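Type I modular polyketide synthase (Streptomyces albus subsp. albus, PDB 6IYR) probably loads an acyl building block from its coenzyme A thioester onto the acyl carrier protein during assembly of the salinomycin polyketide chain. Local coordinates at residues N285-T290 with V407-D412; P325-I330 with Y368-L373; I41-S46 with G68-A73. All coordinates share one frame; numbering follows the deposited sequence.

Interaction 1: residues N285-T290 with V407-D412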
loop_
_atom_site.group_PDB
_atom_site.type_symbol
_atom_site.label_atom_id
_atom_site.label_comp_id
_atom_site.label_asym_id
_atom_site.label_seq_id
_atom_site.Cartn_x
_atom_site.Cartn_y
_atom_site.Cartn_z
ATOM N N ASN A 285 8.324 -7.315 10.455
ATOM C CA ASN A 285 7.922 -6.096 9.791
ATOM C C ASN A 285 8.809 -4.886 10.061
ATOM O O ASN A 285 8.679 -3.886 9.387
ATOM C CB ASN A 285 6.499 -5.784 10.145
ATOM C CG ASN A 285 5.576 -6.888 9.723
ATOM O OD1 ASN A 285 5.858 -7.601 8.785
ATOM N ND2 ASN A 285 4.576 -7.145 10.514
ATOM N N GLY A 286 9.705 -4.993 11.043
ATOM C CA GLY A 286 10.604 -3.902 11.416
ATOM C C GLY A 286 11.531 -4.399 12.509
ATOM O O GLY A 286 11.300 -5.457 13.067
ATOM N N PRO A 287 12.606 -3.673 12.794
ATOM C CA PRO A 287 13.567 -4.151 13.792
ATOM C C PRO A 287 12.973 -4.411 15.187
ATOM O O PRO A 287 13.563 -5.145 15.963
ATOM C CB PRO A 287 14.608 -3.012 13.860
ATOM C CG PRO A 287 13.935 -1.820 13.281
ATOM C CD PRO A 287 12.925 -2.322 12.302
ATOM N N GLN A 288 11.827 -3.817 15.504
ATOM C CA GLN A 288 11.135 -4.090 16.783
ATOM C C GLN A 288 9.663 -4.406 16.588
ATOM O O GLN A 288 8.818 -4.059 17.418
ATOM C CB GLN A 288 11.250 -2.886 17.701
ATOM C CG GLN A 288 12.668 -2.611 18.151
ATOM C CD GLN A 288 13.003 -3.316 19.442
ATOM O OE1 GLN A 288 13.997 -4.035 19.525
ATOM N NE2 GLN A 288 12.154 -3.143 20.453
ATOM N N SER A 289 9.363 -5.129 15.517
ATOM C CA SER A 289 8.013 -5.261 15.108
ATOM C C SER A 289 7.776 -6.593 14.384
ATOM O O SER A 289 8.264 -6.801 13.272
ATOM C CB SER A 289 7.706 -4.023 14.265
ATOM O OG SER A 289 6.429 -4.123 13.738
ATOM N N THR A 290 7.118 -7.536 15.064
ATOM C CA THR A 290 6.946 -8.882 14.553
ATOM C C THR A 290 5.525 -9.337 14.816
ATOM O O THR A 290 4.816 -8.738 15.630
ATOM C CB THR A 290 7.848 -9.896 15.266
ATOM O OG1 THR A 290 7.327 -10.098 16.580
ATOM C CG2 THR A 290 9.267 -9.408 15.379
ATOM N N VAL A 407 7.805 0.166 7.837
ATOM C CA VAL A 407 8.839 0.721 6.928
ATOM C C VAL A 407 9.561 1.881 7.624
ATOM O O VAL A 407 10.795 1.950 7.647
ATOM C CB VAL A 407 8.233 1.182 5.591
ATOM C CG1 VAL A 407 9.306 1.817 4.673
ATOM C CG2 VAL A 407 7.527 0.026 4.897
ATOM N N GLN A 408 8.788 2.760 8.258
ATOM C CA GLN A 408 9.368 3.933 8.914
ATOM C C GLN A 408 10.309 3.543 10.040
ATOM O O GLN A 408 11.402 4.122 10.191
ATOM C CB GLN A 408 8.246 4.820 9.479
ATOM C CG GLN A 408 8.752 6.149 10.027
ATOM C CD GLN A 408 9.355 7.031 8.943
ATOM O OE1 GLN A 408 10.576 7.230 8.881
ATOM N NE2 GLN A 408 8.525 7.456 8.020
ATOM N N GLU A 409 9.954 2.481 10.758
ATOM C CA GLU A 409 10.806 1.971 11.827
ATOM C C GLU A 409 12.130 1.443 11.275
ATOM O O GLU A 409 13.192 1.605 11.891
ATOM C CB GLU A 409 10.047 0.865 12.595
ATOM C CG GLU A 409 10.791 0.256 13.779
ATOM C CD GLU A 409 9.956 -0.786 14.532
ATOM O OE1 GLU A 409 9.988 -1.994 14.195
ATOM O OE2 GLU A 409 9.311 -0.402 15.514
ATOM N N THR A 410 12.108 0.780 10.117
ATOM C CA THR A 410 13.380 0.310 9.586
ATOM C C THR A 410 14.218 1.417 8.937
ATOM O O THR A 410 15.434 1.452 9.125
ATOM C CB THR A 410 13.306 -0.950 8.711
ATOM O OG1 THR A 410 13.796 -0.687 7.399
ATOM C CG2 THR A 410 11.977 -1.550 8.712
ATOM N N ILE A 411 13.560 2.337 8.241
ATOM C CA ILE A 411 14.212 3.568 7.752
ATOM C C ILE A 411 14.913 4.254 8.905
ATOM O O ILE A 411 16.069 4.644 8.789
ATOM C CB ILE A 411 13.185 4.566 7.158
ATOM C CG1 ILE A 411 12.598 3.998 5.886
ATOM C CG2 ILE A 411 13.817 5.945 6.903
ATOM C CD1 ILE A 411 11.539 4.847 5.237
ATOM N N ASP A 412 14.211 4.436 10.013
ATOM C CA ASP A 412 14.796 5.150 11.145
ATOM C C ASP A 412 15.991 4.415 11.709
ATOM O O ASP A 412 16.932 5.036 12.173
ATOM C CB ASP A 412 13.773 5.386 12.275
ATOM C CG ASP A 412 12.704 6.417 11.902
ATOM O OD1 ASP A 412 12.841 7.045 10.848
ATOM O OD2 ASP A 412 11.649 6.493 12.584
#

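Interaction 2: residues P325-I330 with Y368-L373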
loop_
_atom_site.group_PDB
_atom_site.type_symbol
_atom_site.label_atom_id
_atom_site.label_comp_id
_atom_site.label_asym_id
_atom_site.label_seq_id
_atom_site.Cartn_x
_atom_site.Cartn_y
_atom_site.Cartn_z
ATOM N N PRO A 325 2.571 -23.853 11.000
ATOM C CA PRO A 325 2.267 -25.261 10.757
ATOM C C PRO A 325 0.832 -25.556 10.430
ATOM O O PRO A 325 0.576 -26.519 9.723
ATOM C CB PRO A 325 2.646 -25.951 12.092
ATOM C CG PRO A 325 3.680 -25.048 12.697
ATOM C CD PRO A 325 3.287 -23.651 12.274
ATOM N N GLN A 326 -0.122 -24.707 10.809
ATOM C CA GLN A 326 -1.494 -25.081 10.505
ATOM C C GLN A 326 -1.707 -25.200 8.991
ATOM O O GLN A 326 -2.627 -25.872 8.527
ATOM C CB GLN A 326 -2.506 -24.102 11.101
ATOM C CG GLN A 326 -2.673 -24.250 12.595
ATOM C CD GLN A 326 -3.843 -23.464 13.157
ATOM O OE1 GLN A 326 -4.882 -23.285 12.499
ATOM N NE2 GLN A 326 -3.693 -23.016 14.407
ATOM N N VAL A 327 -0.936 -24.419 8.238
ATOM C CA VAL A 327 -1.096 -24.333 6.787
ATOM C C VAL A 327 -0.817 -25.692 6.097
ATOM O O VAL A 327 -1.252 -25.946 4.965
ATOM C CB VAL A 327 -0.122 -23.221 6.260
ATOM C CG1 VAL A 327 -0.054 -23.207 4.761
ATOM C CG2 VAL A 327 -0.605 -21.856 6.760
ATOM N N GLU A 328 -0.104 -26.580 6.782
ATOM C CA GLU A 328 0.216 -27.913 6.188
ATOM C C GLU A 328 -1.039 -28.644 5.838
ATOM O O GLU A 328 -1.101 -29.346 4.849
ATOM C CB GLU A 328 1.072 -28.764 7.145
ATOM C CG GLU A 328 2.524 -28.281 7.152
ATOM C CD GLU A 328 3.338 -28.648 8.401
ATOM O OE1 GLU A 328 2.821 -29.324 9.323
ATOM O OE2 GLU A 328 4.520 -28.233 8.462
ATOM N N HIS A 329 -2.089 -28.379 6.592
ATOM C CA HIS A 329 -3.374 -29.027 6.372
ATOM C C HIS A 329 -4.000 -28.694 5.001
ATOM O O HIS A 329 -4.797 -29.451 4.490
ATOM C CB HIS A 329 -4.283 -28.613 7.536
ATOM C CG HIS A 329 -5.731 -28.912 7.342
ATOM N ND1 HIS A 329 -6.240 -30.193 7.439
ATOM C CD2 HIS A 329 -6.805 -28.083 7.353
ATOM C CE1 HIS A 329 -7.562 -30.147 7.356
ATOM N NE2 HIS A 329 -7.927 -28.875 7.310
ATOM N N ILE A 330 -3.669 -27.561 4.396
ATOM C CA ILE A 330 -4.246 -27.264 3.083
ATOM C C ILE A 330 -3.193 -27.279 1.959
ATOM O O ILE A 330 -3.438 -26.840 0.819
ATOM C CB ILE A 330 -4.969 -25.901 3.076
ATOM C CG1 ILE A 330 -3.993 -24.794 3.559
ATOM C CG2 ILE A 330 -6.204 -25.991 3.940
ATOM C CD1 ILE A 330 -4.465 -23.362 3.311
ATOM N N TYR A 368 5.630 -21.966 -4.987
ATOM C CA TYR A 368 5.913 -20.639 -4.441
ATOM C C TYR A 368 4.735 -20.126 -3.602
ATOM O O TYR A 368 4.937 -19.581 -2.536
ATOM C CB TYR A 368 6.228 -19.614 -5.539
ATOM C CG TYR A 368 6.653 -18.292 -4.979
ATOM C CD1 TYR A 368 7.973 -18.056 -4.661
ATOM C CD2 TYR A 368 5.720 -17.306 -4.678
ATOM C CE1 TYR A 368 8.364 -16.849 -4.120
ATOM C CE2 TYR A 368 6.092 -16.115 -4.072
ATOM C CZ TYR A 368 7.412 -15.890 -3.787
ATOM O OH TYR A 368 7.818 -14.692 -3.213
ATOM N N TRP A 369 3.538 -20.188 -4.148
ATOM C CA TRP A 369 2.383 -19.602 -3.482
ATOM C C TRP A 369 2.077 -20.374 -2.209
ATOM O O TRP A 369 1.772 -19.761 -1.189
ATOM C CB TRP A 369 1.164 -19.472 -4.421
ATOM C CG TRP A 369 1.429 -18.489 -5.504
ATOM C CD1 TRP A 369 1.591 -18.762 -6.821
ATOM C CD2 TRP A 369 1.850 -17.115 -5.327
ATOM N NE1 TRP A 369 2.076 -17.666 -7.479
ATOM C CE2 TRP A 369 2.241 -16.638 -6.585
ATOM C CE3 TRP A 369 1.891 -16.244 -4.229
ATOM C CZ2 TRP A 369 2.647 -15.321 -6.792
ATOM C CZ3 TRP A 369 2.376 -14.954 -4.410
ATOM C CH2 TRP A 369 2.684 -14.484 -5.702
ATOM N N TYR A 370 2.277 -21.699 -2.214
ATOM C CA TYR A 370 2.268 -22.423 -0.952
ATOM C C TYR A 370 3.328 -21.962 0.032
ATOM O O TYR A 370 3.050 -21.814 1.237
ATOM C CB TYR A 370 2.358 -23.943 -1.115
ATOM C CG TYR A 370 2.384 -24.647 0.220
ATOM C CD1 TYR A 370 1.262 -24.696 0.995
ATOM C CD2 TYR A 370 3.571 -25.120 0.764
ATOM C CE1 TYR A 370 1.277 -25.292 2.245
ATOM C CE2 TYR A 370 3.605 -25.694 2.030
ATOM C CZ TYR A 370 2.436 -25.756 2.772
ATOM O OH TYR A 370 2.431 -26.336 4.015
ATOM N N ARG A 371 4.562 -21.826 -0.428
ATOM C CA ARG A 371 5.600 -21.349 0.459
ATOM C C ARG A 371 5.292 -20.024 1.080
ATOM O O ARG A 371 5.771 -19.737 2.180
ATOM C CB ARG A 371 6.944 -21.225 -0.242
ATOM C CG ARG A 371 7.806 -22.471 -0.155
ATOM C CD ARG A 371 9.204 -22.211 -0.706
ATOM N NE ARG A 371 9.808 -23.453 -1.173
ATOM C CZ ARG A 371 9.756 -23.909 -2.423
ATOM N NH1 ARG A 371 10.324 -25.078 -2.717
ATOM N NH2 ARG A 371 9.166 -23.194 -3.383
ATOM N N ASN A 372 4.771 -19.132 0.252
ATOM C CA ASN A 372 4.389 -17.790 0.700
ATOM C C ASN A 372 3.461 -17.900 1.908
ATOM O O ASN A 372 3.704 -17.273 2.925
ATOM C CB ASN A 372 3.657 -17.078 -0.423
ATOM C CG ASN A 372 3.072 -15.749 0.005
ATOM O OD1 ASN A 372 1.966 -15.697 0.559
ATOM N ND2 ASN A 372 3.764 -14.657 -0.337
ATOM N N LEU A 373 2.445 -18.753 1.792
ATOM C CA LEU A 373 1.461 -18.967 2.874
ATOM C C LEU A 373 2.057 -19.647 4.102
ATOM O O LEU A 373 1.720 -19.316 5.239
ATOM C CB LEU A 373 0.275 -19.767 2.341
ATOM C CG LEU A 373 -0.946 -19.909 3.250
ATOM C CD1 LEU A 373 -1.548 -18.547 3.596
ATOM C CD2 LEU A 373 -1.950 -20.761 2.490
#

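Interaction 3: residues I41-S46 with G68-A73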
loop_
_atom_site.group_PDB
_atom_site.type_symbol
_atom_site.label_atom_id
_atom_site.label_comp_id
_atom_site.label_asym_id
_atom_site.label_seq_id
_atom_site.Cartn_x
_atom_site.Cartn_y
_atom_site.Cartn_z
ATOM N N ILE A 41 -8.121 20.911 -7.156
ATOM C CA ILE A 41 -7.054 21.205 -8.094
ATOM C C ILE A 41 -5.726 21.500 -7.370
ATOM O O ILE A 41 -5.691 22.230 -6.388
ATOM C CB ILE A 41 -7.459 22.393 -8.978
ATOM C CG1 ILE A 41 -8.642 21.998 -9.854
ATOM C CG2 ILE A 41 -6.324 22.829 -9.876
ATOM C CD1 ILE A 41 -9.469 23.190 -10.288
ATOM N N PRO A 42 -4.624 20.913 -7.857
ATOM C CA PRO A 42 -3.343 21.099 -7.207
ATOM C C PRO A 42 -2.603 22.285 -7.799
ATOM O O PRO A 42 -2.518 22.395 -9.020
ATOM C CB PRO A 42 -2.593 19.801 -7.549
ATOM C CG PRO A 42 -3.149 19.404 -8.865
ATOM C CD PRO A 42 -4.598 19.781 -8.800
ATOM N N TRP A 43 -2.037 23.139 -6.944
ATOM C CA TRP A 43 -1.064 24.095 -7.412
ATOM C C TRP A 43 0.230 23.704 -6.784
ATOM O O TRP A 43 0.295 23.530 -5.554
ATOM C CB TRP A 43 -1.415 25.519 -6.954
ATOM C CG TRP A 43 -2.606 26.142 -7.619
ATOM C CD1 TRP A 43 -3.449 25.575 -8.522
ATOM C CD2 TRP A 43 -3.109 27.472 -7.374
ATOM N NE1 TRP A 43 -4.453 26.482 -8.874
ATOM C CE2 TRP A 43 -4.265 27.640 -8.157
ATOM C CE3 TRP A 43 -2.673 28.535 -6.580
ATOM C CZ2 TRP A 43 -4.996 28.828 -8.155
ATOM C CZ3 TRP A 43 -3.427 29.705 -6.550
ATOM C CH2 TRP A 43 -4.572 29.837 -7.325
ATOM N N THR A 44 1.275 23.633 -7.602
ATOM C CA THR A 44 2.574 23.230 -7.133
ATOM C C THR A 44 3.517 24.419 -7.126
ATOM O O THR A 44 3.437 25.292 -7.957
ATOM C CB THR A 44 3.167 22.096 -8.007
ATOM O OG1 THR A 44 3.306 22.531 -9.354
ATOM C CG2 THR A 44 2.256 20.909 -7.983
ATOM N N VAL A 45 4.372 24.476 -6.133
ATOM C CA VAL A 45 5.420 25.441 -6.137
ATOM C C VAL A 45 6.691 24.782 -5.604
ATOM O O VAL A 45 6.615 23.772 -4.894
ATOM C CB VAL A 45 4.995 26.635 -5.267
ATOM C CG1 VAL A 45 4.892 26.226 -3.812
ATOM C CG2 VAL A 45 5.965 27.786 -5.450
ATOM N N SER A 46 7.860 25.292 -5.995
ATOM C CA SER A 46 9.110 24.826 -5.404
ATOM C C SER A 46 10.146 25.933 -5.305
ATOM O O SER A 46 10.089 26.903 -6.033
ATOM C CB SER A 46 9.679 23.704 -6.248
ATOM O OG SER A 46 9.654 24.081 -7.596
ATOM N N GLY A 68 -9.849 37.923 -8.371
ATOM C CA GLY A 68 -11.240 38.030 -8.772
ATOM C C GLY A 68 -11.758 36.862 -9.588
ATOM O O GLY A 68 -12.279 35.908 -9.038
ATOM N N ALA A 69 -11.696 36.957 -10.907
ATOM C CA ALA A 69 -12.161 35.859 -11.746
ATOM C C ALA A 69 -11.060 34.839 -12.022
ATOM O O ALA A 69 -10.700 34.607 -13.147
ATOM C CB ALA A 69 -12.712 36.399 -13.045
ATOM N N LEU A 70 -10.569 34.196 -10.984
ATOM C CA LEU A 70 -9.493 33.250 -11.106
ATOM C C LEU A 70 -9.888 31.963 -11.797
ATOM O O LEU A 70 -10.938 31.417 -11.531
ATOM C CB LEU A 70 -9.008 32.901 -9.707
ATOM C CG LEU A 70 -7.808 31.983 -9.533
ATOM C CD1 LEU A 70 -6.552 32.827 -9.533
ATOM C CD2 LEU A 70 -7.933 31.231 -8.225
ATOM N N ARG A 71 -9.033 31.497 -12.696
ATOM C CA ARG A 71 -9.234 30.195 -13.340
ATOM C C ARG A 71 -8.214 29.168 -12.797
ATOM O O ARG A 71 -7.064 29.151 -13.209
ATOM C CB ARG A 71 -9.060 30.347 -14.858
ATOM C CG ARG A 71 -9.917 31.430 -15.530
ATOM C CD ARG A 71 -11.388 31.389 -15.128
ATOM N NE ARG A 71 -11.833 30.067 -14.668
ATOM C CZ ARG A 71 -12.911 29.845 -13.912
ATOM N NH1 ARG A 71 -13.210 28.607 -13.533
ATOM N NH2 ARG A 71 -13.692 30.852 -13.533
ATOM N N PRO A 72 -8.599 28.383 -11.788
ATOM C CA PRO A 72 -7.573 27.601 -11.050
ATOM C C PRO A 72 -6.845 26.516 -11.882
ATOM O O PRO A 72 -5.622 26.375 -11.763
ATOM C CB PRO A 72 -8.346 26.967 -9.895
ATOM C CG PRO A 72 -9.761 27.364 -10.044
ATOM C CD PRO A 72 -9.955 28.195 -11.272
ATOM N N ALA A 73 -7.552 25.916 -12.840
ATOM C CA ALA A 73 -6.914 25.033 -13.822
ATOM C C ALA A 73 -5.851 25.747 -14.642
ATOM O O ALA A 73 -4.733 25.233 -14.817
ATOM C CB ALA A 73 -7.961 24.423 -14.730
#

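Interaction 1: residues N285-T290 with V407-D412
Glu409, on helix 404-414, thrusts its carboxylate into the tight turn of the hairpin made by strands 279-286 and 289-294. The hairpin belongs to the mixed sheet of what is probably the small, ferredoxin-like subdomain of the acyltransferase, while the helix accompanies the parallel sheet of the large one, so the contact probably bridges the two subdomains. A single hydrogen bond joins them: Gln288 N donates to Glu409 OE1 over 2.9 Å at 154°. The donor stands above the carboxylate plane, 59° out of it. The same oxygen is packed closely from other directions, with Ser289 CB 3.1 Å from Glu409 OE1 and Gly286 C 3.3 Å from that oxygen. Gly286 has no side chain to bar its way. Glu409 reaches this place through an extended chain, CG anti to the backbone N (chi1 -178°), and its aliphatic part slides past Pro287, with Glu409 CG 3.7 Å from Pro287 CD. From the next residue of the helix, Thr410 CG2 lies 3.8 Å from Gly286 CA and also meets Pro287 CD.

The hairpin itself shapes this receptacle. Ser289 N bonds back to Gly286 O around Pro287 and Gln288, and Ser289 faces both Asn285 and Gly286 in a classic beta bulge. The side chain of Asn285 leads away from the helix, and its OD1 is hydrogen-bonded to His219 NE2, in the likely nucleophile-elbow region; Thr410 packs on Val383 and Leu387 of helix 379-388. Within the bulge, Asn285 N reaches Ser289 O at 2.9 Å, whereas the bond from Gly286 N to that carbonyl is weak.

Interaction 2: residues P325-I330 with Y368-L373
A short 3-10 turn, residues 325-327, leading into helix 331-337 packs here against helix 366-374 of the acyltransferase domain, through apolar side chains. Val327 is the wedge. Its CG1, anti to the backbone N (chi1 171°), comes within 3.5 Å of Tyr370 CE1, approaching the ring obliquely, and the same methyl is 3.7 Å from Leu373 CG. The other branch, Val327 CG2, lies 3.8 Å from Leu373 O. Further along the chain, Ile330 CD1 meets Leu373 CD2 at 3.7 Å, the two side chains crossing at about a right angle. Tyr370 lies with its ring edge toward the turn: Val327 O sits in the ring plane, and the phenol oxygen Tyr370 OH rests 3.5 Å from Glu328 CA, beside the aliphatic stem of that residue. The Glu328 carboxylate forms a salt bridge with Arg374, at the end of the same helix. The Leu373 side chain is also about 4 Å from a bound phosphate, probably from the crystallisation liquor, and touches Arg245. Around this core, Ile330 rests on Ala248 of helix 235-248, Tyr370 on Arg331 and Leu335 of helix 331-337, and Asn372 ND2 bonds to Ser220 O, just before helix 222-230, and to Glu223 in its first turn.

Interaction 3: residues I41-S46 with G68-A73
Strand 41-47 begins beside the start of helix 72-79, with Ile41 and Ala73 the nearest backbone pair at 6.9 Å between CA atoms, and the two segments then diverge toward Ser46 and Gly68. The contact falls in the part of the chain that probably corresponds to the ketosynthase-to-acyltransferase linker, about 29 Å from the centre of the chain.

Trp43 has the largest share of the contact. Its indole NE1 gives a hydrogen bond to Pro72 O, 3.1 Å long and bent, with 142° at the hydrogen. The donor arrives above the carbonyl plane, and the oxygen is in turn tilted from the indole plane, which makes this an oblique bond. A chi2 of 4° explains the choice of ring edge: it swings CD1, with NE1 beyond it, to the CA side of the ring. The benzo end of the indole meets leucine instead. Leu70 CD2 stands 3.7 Å from Trp43 CH2, at the edge of the ring and near its plane, the two side chains coming from opposite directions. Between these points Pro72 CA lies in the indole plane, 4.1 Å from Trp43 CZ2. Next to the tryptophan, Ile41 crosses the proline at about a right angle, its CD1 4.0 Å from Pro72 CB and 4.2 Å from Ala73 N.

Three helices also reach the indole: Phe100 of helix 97-108 stacks on it, Val75, Ala76 and Leu79 of helix 72-79 touch it, and helix 50-65 adds Thr64. Strand 41-47 meanwhile pairs with strand 88-94 along the edge of the three-stranded antiparallel sheet.

Overall arrangement
Interactions 1 and 2 both lie in the acyltransferase domain, and the segments of interaction 2 fall in the chain between those of interaction 1. Their centres are about 25 Å apart and their nearest atoms about 12 Å, yet each has an asparagine bonded to the GxSxG segment, the probable nucleophile elbow, whose serine is the likely nucleophile. The phosphate beside Leu373, though probably from the crystallisation liquor, may mark a pocket on the interaction 2 side. Interaction 3 closes earlier in the chain and stands apart, its centre about 39 Å from that of interaction 1 and about 53 Å from that of interaction 2, across the centre of the molecule from the latter.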